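Local coordinates for protein 6-phosphogluconate dehydratase (Shewanella oneidensis, PDB 2GP4) that probably dehydrates 6-phosphogluconate in the Entner-Doudoroff pathway, as an iron-sulfur enzyme captured here in its cluster-free apo form, at residues G605-N610 with A618-A623. Residues are numbered along the deposited sequence; the frame is centred on the assembly and turned at random.
Sequences GVLRSN and ARSTSA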
# COMPACT_ATOMS: atom_id res chain seq x y z
N GLY A 605 -19.12 -9.71 -11.17
CA GLY A 605 -18.98 -11.16 -10.98
C GLY A 605 -17.81 -11.77 -11.73
O GLY A 605 -17.12 -12.63 -11.20
N VAL A 606 -17.60 -11.30 -12.95
CA VAL A 606 -16.56 -11.81 -13.84
C VAL A 606 -15.17 -11.35 -13.40
O VAL A 606 -14.20 -12.12 -13.47
CB VAL A 606 -16.88 -11.41 -15.31
CG1 VAL A 606 -15.63 -11.06 -16.12
CG2 VAL A 606 -17.72 -12.48 -15.99
N LEU A 607 -15.08 -10.11 -12.94
CA LEU A 607 -13.83 -9.57 -12.41
C LEU A 607 -13.49 -10.17 -11.06
O LEU A 607 -12.36 -10.62 -10.84
CB LEU A 607 -13.87 -8.05 -12.32
CG LEU A 607 -13.77 -7.20 -13.58
CD1 LEU A 607 -13.68 -5.73 -13.18
CD2 LEU A 607 -12.57 -7.60 -14.46
N ARG A 608 -14.47 -10.16 -10.15
CA ARG A 608 -14.31 -10.70 -8.80
C ARG A 608 -13.87 -12.17 -8.84
O ARG A 608 -13.00 -12.60 -8.09
CB ARG A 608 -15.63 -10.59 -8.02
CG ARG A 608 -15.54 -10.97 -6.55
CD ARG A 608 -16.93 -11.16 -5.92
NE ARG A 608 -17.73 -9.93 -5.97
CZ ARG A 608 -18.78 -9.75 -6.77
NH1 ARG A 608 -19.19 -10.70 -7.60
NH2 ARG A 608 -19.44 -8.60 -6.73
N SER A 609 -14.48 -12.92 -9.74
CA SER A 609 -14.24 -14.34 -9.89
C SER A 609 -12.82 -14.65 -10.40
O SER A 609 -12.32 -15.75 -10.18
CB SER A 609 -15.27 -14.94 -10.83
OG SER A 609 -15.18 -16.33 -10.82
N ASN A 610 -12.21 -13.67 -11.06
CA ASN A 610 -10.87 -13.81 -11.63
C ASN A 610 -9.77 -13.08 -10.85
O ASN A 610 -8.62 -13.02 -11.29
CB ASN A 610 -10.87 -13.36 -13.10
CG ASN A 610 -11.39 -14.44 -14.04
OD1 ASN A 610 -10.69 -15.40 -14.33
ND2 ASN A 610 -12.62 -14.27 -14.52
N ALA A 618 -3.92 -9.45 -6.04
CA ALA A 618 -5.37 -9.55 -6.29
C ALA A 618 -5.78 -8.90 -7.62
O ALA A 618 -6.69 -8.06 -7.68
CB ALA A 618 -6.17 -8.97 -5.12
N ARG A 619 -5.07 -9.31 -8.67
CA ARG A 619 -5.26 -8.77 -10.02
C ARG A 619 -6.37 -9.53 -10.73
O ARG A 619 -6.58 -10.71 -10.47
CB ARG A 619 -3.99 -8.94 -10.86
CG ARG A 619 -2.71 -8.34 -10.29
CD ARG A 619 -1.57 -8.42 -11.32
NE ARG A 619 -1.26 -9.81 -11.67
CZ ARG A 619 -0.91 -10.22 -12.89
NH1 ARG A 619 -0.84 -9.37 -13.90
NH2 ARG A 619 -0.64 -11.50 -13.09
N SER A 620 -7.08 -8.84 -11.62
CA SER A 620 -7.94 -9.49 -12.60
C SER A 620 -7.33 -9.26 -13.98
O SER A 620 -7.69 -9.91 -14.96
CB SER A 620 -9.37 -8.95 -12.54
OG SER A 620 -9.40 -7.56 -12.83
N THR A 621 -6.38 -8.33 -14.04
CA THR A 621 -5.75 -7.94 -15.30
C THR A 621 -4.55 -8.82 -15.63
O THR A 621 -4.07 -9.59 -14.79
CB THR A 621 -5.31 -6.46 -15.29
OG1 THR A 621 -4.44 -6.22 -14.18
CG2 THR A 621 -6.52 -5.53 -15.19
N SER A 622 -4.08 -8.71 -16.87
CA SER A 622 -2.84 -9.34 -17.31
C SER A 622 -1.79 -8.28 -17.57
O SER A 622 -2.11 -7.14 -17.89
CB SER A 622 -3.08 -10.14 -18.59
OG SER A 622 -3.91 -11.24 -18.33
N ALA A 623 -0.53 -8.68 -17.42
CA ALA A 623 0.62 -7.84 -17.74
C ALA A 623 1.01 -8.06 -19.20
O ALA A 623 0.73 -9.13 -19.76
CB ALA A 623 1.78 -8.17 -16.83
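S620 points its short side chain at the last turn of helix 605-609, and L607 reaches out from that turn to meet it. CD2 of L607 lies 3.6 Å from OG of S620, a van der Waals contact of a methyl with a hydroxyl oxygen, and 4.0 Å from CB of S620. The serine holds OG between its backbone N and carbonyl carbon. The same CB lies 3.8 Å from the L607 carbonyl oxygen, so the serine meets both the backbone and the branch tip of the leucine. L607 sets its CG beside the backbone N and anti to the carbonyl carbon (chi1 -74°); with CD1 extended (chi2 -174°), CD2 is left as the branch that turns to the serine. No hydrogen bond joins the two segments. Where the backbones come closest, N610 O and R619 O face each other as two acceptors at 3.2 Å. The N610 side chain turns back over its own helix instead: ND2 gives V606 O a nearly straight bond of 2.9 Å (170° at the hydrogen), in the plane of both the carbonyl and the amide, which helps to hold the amide in that rotation. R619 heads away from the helix, lays one guanidinium face against T621 O and forms a salt bridge with E626. The contact belongs to the C-terminal tail of the dehydratase, which crosses back from short helix 605-609 onto the largely alpha-helical N-terminal part: L607 rests on L147 and S620 N bonds to E150, both of helix 145-160, while R619 touches A329 and R332 of helix 322-333.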